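Local coordinates for phage related exonuclease (Haemophilus somnus 129PT, PDB 3K93), which probably digests DNA as a phage-type exonuclease of the lambda-exonuclease-like, PD-(D/E)XK nuclease class, with a sodium ion bound at its metal site in this crystal, at residues 17-22 with 205-210; 64-69 with 161-166; 154-159 with 189-194. All coordinates share one frame; numbering follows the deposited sequence. Where two conformers were deposited one is given.

Contact 1. Residues 17-22 with 205-210; sequences KIIGEP and KERVSA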
# COMPACT_ATOMS: atom_id res chain seq x y z
N LYS A 17 -16.81 3.95 6.18
CA LYS A 17 -15.85 3.27 7.06
C LYS A 17 -16.48 2.19 7.92
O LYS A 17 -15.82 1.23 8.26
CB LYS A 17 -15.10 4.26 7.94
CG LYS A 17 -14.13 5.17 7.14
CD LYS A 17 -13.63 6.33 8.01
CE LYS A 17 -12.51 7.12 7.31
NZ LYS A 17 -12.09 8.30 8.18
N ILE A 18 -17.76 2.33 8.26
CA ILE A 18 -18.39 1.41 9.22
C ILE A 18 -19.55 0.62 8.61
O ILE A 18 -20.13 -0.24 9.26
CB ILE A 18 -18.77 2.12 10.57
CG1 ILE A 18 -19.77 3.24 10.41
CG2 ILE A 18 -17.50 2.76 11.26
CD1 ILE A 18 -21.14 2.78 10.06
N ILE A 19 -19.82 0.86 7.32
CA ILE A 19 -20.97 0.26 6.65
C ILE A 19 -20.73 -1.22 6.23
O ILE A 19 -21.68 -1.94 5.98
CB ILE A 19 -21.35 1.07 5.35
CG1 ILE A 19 -22.83 0.88 5.02
CG2 ILE A 19 -20.44 0.67 4.13
CD1 ILE A 19 -23.73 1.39 6.12
N GLY A 20 -19.49 -1.63 6.14
CA GLY A 20 -19.16 -2.95 5.66
C GLY A 20 -19.77 -4.04 6.52
O GLY A 20 -19.99 -3.88 7.74
N GLU A 21 -20.04 -5.16 5.88
CA GLU A 21 -20.69 -6.27 6.53
C GLU A 21 -19.75 -7.47 6.59
O GLU A 21 -18.93 -7.64 5.70
CB GLU A 21 -22.00 -6.60 5.79
CG GLU A 21 -23.12 -5.66 6.26
CD GLU A 21 -24.39 -5.67 5.40
OE1 GLU A 21 -24.39 -6.20 4.24
OE2 GLU A 21 -25.39 -5.12 5.91
N PRO A 22 -19.83 -8.27 7.66
CA PRO A 22 -19.04 -9.49 7.71
C PRO A 22 -19.39 -10.36 6.53
O PRO A 22 -20.53 -10.31 6.05
CB PRO A 22 -19.49 -10.16 9.01
CG PRO A 22 -20.10 -9.14 9.81
CD PRO A 22 -20.63 -8.09 8.88
N LYS A 205 -28.60 2.44 9.78
CA LYS A 205 -29.09 2.34 11.15
C LYS A 205 -28.48 1.16 11.92
O LYS A 205 -28.07 1.32 13.04
CB LYS A 205 -30.62 2.15 11.21
CG LYS A 205 -31.50 3.38 11.23
CD LYS A 205 -32.99 3.05 11.74
N GLU A 206 -28.50 -0.03 11.32
CA GLU A 206 -28.02 -1.25 11.98
C GLU A 206 -26.53 -1.14 12.26
O GLU A 206 -26.09 -1.42 13.37
CB GLU A 206 -28.24 -2.48 11.08
CG GLU A 206 -29.68 -2.96 10.90
CD GLU A 206 -29.88 -3.77 9.60
OE1 GLU A 206 -28.88 -4.15 8.93
OE2 GLU A 206 -31.06 -4.02 9.23
N ARG A 207 -25.77 -0.79 11.23
CA ARG A 207 -24.33 -0.67 11.35
C ARG A 207 -23.90 0.43 12.34
O ARG A 207 -22.95 0.23 13.11
CB ARG A 207 -23.68 -0.36 9.99
CG ARG A 207 -23.89 -1.39 8.83
CD ARG A 207 -24.07 -2.85 9.29
NE ARG A 207 -22.84 -3.39 9.80
CZ ARG A 207 -22.69 -4.50 10.52
NH1 ARG A 207 -23.72 -5.27 10.88
NH2 ARG A 207 -21.47 -4.82 10.90
N VAL A 208 -24.57 1.59 12.31
CA VAL A 208 -24.23 2.65 13.24
C VAL A 208 -24.57 2.23 14.69
O VAL A 208 -23.82 2.47 15.61
CB VAL A 208 -24.90 3.95 12.89
CG1 VAL A 208 -24.82 4.95 14.07
CG2 VAL A 208 -24.29 4.53 11.61
N SER A 209 -25.69 1.55 14.86
CA SER A 209 -26.10 1.08 16.16
C SER A 209 -25.08 0.09 16.74
O SER A 209 -24.75 0.18 17.91
CB SER A 209 -27.44 0.42 16.04
OG SER A 209 -27.82 -0.04 17.31
N ALA A 210 -24.57 -0.81 15.92
CA ALA A 210 -23.54 -1.72 16.36
C ALA A 210 -22.25 -0.92 16.68
O ALA A 210 -21.61 -1.16 17.73
CB ALA A 210 -23.27 -2.78 15.29
O HOH W 1 -19.37 -3.24 10.19
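Arg207, on the long C-terminal helix 198-221, reaches across to Ile18, Ile19 and Gly20, where the short, weakly bonded helical turn around 15-19 gives way to a loop. The contact packs a helix against this turn, whose backbone carbonyls line the path of the arginine. At its root, Arg207 CB lies 3.6 Å from Ile18 O and also touches Ile18 CD1. One atom further, Arg207 CG comes within 3.6 Å of Ile19 O and 3.9 Å of Ile19 CD1, the isoleucine crossing the arginine at about a right angle; CD stays alongside Ile19 O. The chain bends at chi2 (-30°, well off a staggered value) and chi3 (-71°), which turns the guanidinium along the loop. Arg207 NE passes Gly20 O at 3.6 Å, CZ lies beside the same oxygen, and Glu21 CG sits over one face of the guanidinium, toward its rim. At the tip, NH2 approaches Pro22 CD and is hydrogen-bonded to Lys32 O. Beside this polar path, Ile18 CD1 meets Val208 CG2 at 3.9 Å, while the same isoleucine also packs on Ala37, Ala40 and Val41 of helix 35-50. The approaches of NE and NH2 to Gly20 O are too long for hydrogen bonds, though probably still electrostatically favourable. A single water lies in the guanidinium plane at its edge, accepts from Arg207 NH2 at 2.7 Å and donates to two carbonyls: Gly20 O at 2.6 Å and, more loosely, Ile18 O at 3.2 Å.

Contact 2. Residues 64-69 with 161-166; sequences GNELEE and PTPLNL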
# COMPACT_ATOMS: atom_id res chain seq x y z
N GLY A 64 -10.94 21.49 -2.46
CA GLY A 64 -12.41 21.48 -2.38
C GLY A 64 -12.94 22.62 -1.55
O GLY A 64 -13.97 23.19 -1.86
N ASN A 65 -12.25 22.98 -0.49
CA ASN A 65 -12.68 24.09 0.33
C ASN A 65 -12.56 25.40 -0.40
O ASN A 65 -13.48 26.17 -0.40
CB ASN A 65 -11.90 24.16 1.64
CG ASN A 65 -12.28 23.03 2.60
OD1 ASN A 65 -13.43 22.54 2.60
ND2 ASN A 65 -11.31 22.63 3.47
N GLU A 66 -11.42 25.63 -1.05
CA GLU A 66 -11.20 26.85 -1.81
C GLU A 66 -12.13 27.01 -2.99
O GLU A 66 -12.52 28.13 -3.29
CB GLU A 66 -9.75 27.00 -2.25
CG GLU A 66 -8.84 27.17 -1.03
CD GLU A 66 -7.37 27.49 -1.35
OE1 GLU A 66 -7.04 27.78 -2.54
OE2 GLU A 66 -6.57 27.46 -0.38
N LEU A 67 -12.52 25.93 -3.62
CA LEU A 67 -13.26 26.03 -4.89
C LEU A 67 -14.74 25.71 -4.67
O LEU A 67 -15.51 25.55 -5.63
CB LEU A 67 -12.66 25.14 -5.95
CG LEU A 67 -11.21 25.48 -6.36
CD1 LEU A 67 -10.74 24.47 -7.37
CD2 LEU A 67 -11.08 26.91 -6.91
N GLU A 68 -15.15 25.67 -3.41
CA GLU A 68 -16.49 25.23 -3.04
C GLU A 68 -17.55 26.06 -3.70
O GLU A 68 -18.52 25.51 -4.23
CB GLU A 68 -16.67 25.32 -1.54
CG GLU A 68 -17.94 24.68 -1.03
CD GLU A 68 -18.00 24.80 0.48
OE1 GLU A 68 -18.20 25.96 0.97
OE2 GLU A 68 -17.81 23.76 1.15
N GLU A 69 -17.35 27.38 -3.68
CA GLU A 69 -18.30 28.32 -4.28
C GLU A 69 -18.40 28.12 -5.79
O GLU A 69 -19.49 27.96 -6.31
CB GLU A 69 -18.02 29.80 -3.90
CG GLU A 69 -16.78 30.08 -3.00
N PRO A 161 -8.87 23.80 -12.42
CA PRO A 161 -7.43 23.94 -12.18
C PRO A 161 -7.11 24.05 -10.71
O PRO A 161 -7.91 24.63 -9.96
CB PRO A 161 -7.06 25.26 -12.87
CG PRO A 161 -8.19 25.62 -13.67
CD PRO A 161 -9.40 24.91 -13.20
N THR A 162 -5.97 23.51 -10.28
CA THR A 162 -5.57 23.57 -8.90
C THR A 162 -5.09 24.99 -8.59
O THR A 162 -4.28 25.51 -9.31
CB THR A 162 -4.47 22.52 -8.61
OG1 THR A 162 -5.02 21.21 -8.82
CG2 THR A 162 -3.96 22.59 -7.16
N PRO A 163 -5.62 25.63 -7.53
CA PRO A 163 -5.16 26.97 -7.14
C PRO A 163 -3.66 26.96 -6.86
O PRO A 163 -3.17 26.03 -6.24
CB PRO A 163 -5.92 27.26 -5.84
CG PRO A 163 -7.02 26.28 -5.77
CD PRO A 163 -6.72 25.14 -6.69
N LEU A 164 -2.96 27.99 -7.31
CA LEU A 164 -1.50 28.07 -7.19
C LEU A 164 -0.97 27.81 -5.80
O LEU A 164 0.02 27.13 -5.64
CB LEU A 164 -0.98 29.41 -7.67
CG LEU A 164 -0.72 29.51 -9.17
CD1 LEU A 164 -0.57 30.99 -9.63
CD2 LEU A 164 0.53 28.67 -9.55
N ASN A 165 -1.66 28.31 -4.79
CA ASN A 165 -1.19 28.19 -3.44
C ASN A 165 -1.16 26.72 -2.94
O ASN A 165 -0.61 26.45 -1.90
CB ASN A 165 -2.02 29.10 -2.50
CG ASN A 165 -3.33 28.47 -2.09
OD1 ASN A 165 -3.41 27.87 -1.03
ND2 ASN A 165 -4.36 28.57 -2.94
N LEU A 166 -1.75 25.79 -3.69
CA LEU A 166 -1.77 24.41 -3.27
C LEU A 166 -0.81 23.54 -4.07
O LEU A 166 -0.76 22.35 -3.84
CB LEU A 166 -3.19 23.88 -3.39
CG LEU A 166 -4.22 24.57 -2.50
CD1 LEU A 166 -5.59 23.94 -2.70
CD2 LEU A 166 -3.77 24.48 -1.01
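Glu66 and Asn165 form the polar part of this surface contact, between the end of helix 59-66 and the loop that follows strand 152-158. Asn165 projects from a 3-10 turn in that loop, closed by a bond from Leu166 N to Pro163 O. Its ND2 donates to Glu66 OE1 at 2.8 Å, with an N-H...O angle of 164°. The bond enters on the syn lone pair of OE1 and lies in the plane of the amide; carboxylate and amide planes are only 18° apart, so the two flat groups meet from opposite directions nearly coplanar. Glu66 OE2 and Asn165 OD1 are left 3.3 Å apart, two acceptors that probably repel mildly. Asn165 reaches the glutamate with CG placed between its backbone N and carbonyl carbon (chi1 81°), whereas Glu66 runs out extended.

Van der Waals contacts flank the bond. Pro163 CB touches Glu66 OE1 at 3.5 Å, and Leu166 CD1 approaches the same oxygen at 4.1 Å. Next to them Leu67 and Pro163 meet tip to tip, CD1 to CD at 4.1 Å, while Leu67 CD1 also rests 3.8 Å from Pro161 O.

Around the contact, Pro163 and Leu166 lean on Lys63 of helix 59-66, whose NZ is hydrogen-bonded to Thr162 OG1. Pro161 packs against Val180 and Glu181, so the loop is held between helices 59-66 and 173-181, with helix 68-79 leading away from Leu67.

Contact 3. Residues 154-159 with 189-194; sequences QIDFVL and ITTVII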
# COMPACT_ATOMS: atom_id res chain seq x y z
N GLN A 154 -27.35 13.68 -6.37
CA GLN A 154 -26.50 13.71 -7.52
C GLN A 154 -25.13 14.16 -7.09
O GLN A 154 -24.98 15.21 -6.50
CB GLN A 154 -27.11 14.64 -8.58
CG GLN A 154 -28.44 14.15 -9.12
CD GLN A 154 -28.99 15.08 -10.14
OE1 GLN A 154 -28.25 15.82 -10.77
NE2 GLN A 154 -30.30 15.06 -10.31
N ILE A 155 -24.12 13.35 -7.39
CA ILE A 155 -22.74 13.65 -7.02
C ILE A 155 -22.13 14.26 -8.25
O ILE A 155 -22.02 13.60 -9.29
CB ILE A 155 -21.96 12.38 -6.64
CG1 ILE A 155 -22.63 11.65 -5.48
CG2 ILE A 155 -20.53 12.70 -6.29
CD1 ILE A 155 -22.25 10.17 -5.39
N ASP A 156 -21.77 15.53 -8.16
CA ASP A 156 -21.09 16.26 -9.25
C ASP A 156 -19.57 16.21 -9.02
O ASP A 156 -19.03 16.96 -8.19
CB ASP A 156 -21.54 17.72 -9.24
CG ASP A 156 -22.92 17.95 -9.88
OD1 ASP A 156 -23.55 17.01 -10.44
OD2 ASP A 156 -23.34 19.12 -9.85
N PHE A 157 -18.88 15.32 -9.72
CA PHE A 157 -17.43 15.30 -9.78
C PHE A 157 -17.04 16.42 -10.74
O PHE A 157 -17.47 16.40 -11.89
CB PHE A 157 -16.93 13.97 -10.33
CG PHE A 157 -17.15 12.83 -9.41
CD1 PHE A 157 -16.30 12.61 -8.36
CD2 PHE A 157 -18.20 11.96 -9.61
CE1 PHE A 157 -16.50 11.55 -7.50
CE2 PHE A 157 -18.40 10.89 -8.75
CZ PHE A 157 -17.56 10.70 -7.70
N VAL A 158 -16.23 17.37 -10.24
CA VAL A 158 -15.84 18.56 -10.99
C VAL A 158 -14.33 18.78 -10.93
O VAL A 158 -13.71 18.71 -9.85
CB VAL A 158 -16.60 19.79 -10.47
CG1 VAL A 158 -18.07 19.69 -10.83
CG2 VAL A 158 -16.43 19.95 -8.98
N LEU A 159 -13.73 19.02 -12.10
CA LEU A 159 -12.30 19.28 -12.24
C LEU A 159 -12.09 20.73 -12.61
O LEU A 159 -12.47 21.17 -13.72
CB LEU A 159 -11.66 18.39 -13.33
CG LEU A 159 -10.16 18.62 -13.51
CD1 LEU A 159 -9.37 18.32 -12.21
CD2 LEU A 159 -9.58 17.81 -14.73
N ILE A 189 -17.25 18.10 -15.76
CA ILE A 189 -18.23 17.74 -14.74
C ILE A 189 -18.80 16.39 -15.15
O ILE A 189 -19.22 16.23 -16.28
CB ILE A 189 -19.35 18.84 -14.52
CG1 ILE A 189 -20.38 18.35 -13.50
CG2 ILE A 189 -20.00 19.24 -15.80
CD1 ILE A 189 -21.30 19.46 -12.96
N THR A 190 -18.77 15.42 -14.24
CA THR A 190 -19.42 14.14 -14.44
C THR A 190 -20.28 13.91 -13.23
O THR A 190 -19.79 13.98 -12.09
CB THR A 190 -18.43 12.97 -14.60
OG1 THR A 190 -17.58 13.23 -15.71
CG2 THR A 190 -19.16 11.62 -14.85
N THR A 191 -21.58 13.63 -13.48
CA THR A 191 -22.58 13.52 -12.42
C THR A 191 -23.03 12.06 -12.25
O THR A 191 -23.25 11.39 -13.25
CB THR A 191 -23.82 14.38 -12.72
OG1 THR A 191 -23.45 15.76 -12.71
CG2 THR A 191 -24.90 14.18 -11.65
N VAL A 192 -23.13 11.57 -11.01
CA VAL A 192 -23.65 10.23 -10.72
C VAL A 192 -24.94 10.39 -9.89
O VAL A 192 -24.94 11.11 -8.91
CB VAL A 192 -22.64 9.37 -9.95
CG1 VAL A 192 -23.26 8.00 -9.51
CG2 VAL A 192 -21.37 9.16 -10.78
N ILE A 193 -26.02 9.77 -10.32
CA ILE A 193 -27.33 9.93 -9.70
C ILE A 193 -27.51 8.74 -8.77
O ILE A 193 -27.37 7.61 -9.20
CB ILE A 193 -28.48 9.90 -10.78
CG1 ILE A 193 -28.31 11.05 -11.79
CG2 ILE A 193 -29.84 10.00 -10.14
CD1 ILE A 193 -29.17 10.89 -13.11
N ILE A 194 -27.81 8.99 -7.50
CA ILE A 194 -28.06 7.93 -6.53
C ILE A 194 -29.53 8.01 -6.09
O ILE A 194 -29.96 9.06 -5.63
CB ILE A 194 -27.16 8.12 -5.27
CG1 ILE A 194 -25.66 8.25 -5.64
CG2 ILE A 194 -27.34 6.95 -4.32
CD1 ILE A 194 -25.03 6.96 -6.18
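Ile155 and Val192 are a hydrogen-bonded pair of two antiparallel strands: Ile155 N to Val192 O is 2.8 Å and Val192 N to Ile155 O is 2.9 Å. Phe157 and Thr190 form a second such pair: Phe157 N bonds to Thr190 O at 2.9 Å, somewhat bent at 143°, and Thr190 N to Phe157 O, also at 2.9 Å. Gln154, Asp156 and Val158 turn their backbone bonds the other way, to strand 108-114.

Between them Asp156 and Thr191 form a non-hydrogen-bonded pair. Thr191 OG1, anti to its carbonyl carbon (chi1 -65°) and so beside Asp156, donates to Asp156 OD1 at 2.6 Å from above the carboxylate plane, 43° out of it. The other oxygen, OD2, takes a salt bridge from Arg79 NH1 and a hydrogen bond from Ser75 OG, so the buried carboxylate has donors at both oxygens. Arg79 NH2 also holds Gln154 OE1, leaving Gln154 NE2 to Gln152 OE1. Thr190 OG1 shares its one proton between the carbonyls of Pro122 and Phe123.

Apolar groups fill in: Ile155 CD1 on Ile194 CG1 at 3.9 Å, and Val192 CG2 at the edge of the Phe157 ring, 4.0 Å from CE2.

Strand 189-195 is outermost within this chain in the mixed sheet, and strand 152-158 runs parallel to 108-114. Helices 125-135 and 137-148 cover the face bearing Ile155 and Phe157; helix 68-79 supplies Arg79 and Ser75 to that of Asp156.

Contact 3 belongs to the sheet next to the metal site: the sodium ion at Asp100, Asp111 and Thr112 is about 7 Å from the side chain of Ile155, and strand 152-158 pairs with the strand that carries Asp111. Contact 2 lies farther off, Leu67 being about 11 Å from the ion by its side chain, and its 161-166 loop begins one residue, Phe160, after residues 154-159; the two centres are 18 Å apart. Contact 1 is on the opposite side of the chain's centre from both, its centre 33 Å from contact 2 and 26 Å from contact 3. It closes a long loop within which the other two are nested, and helix 198-221 follows strand 189-195.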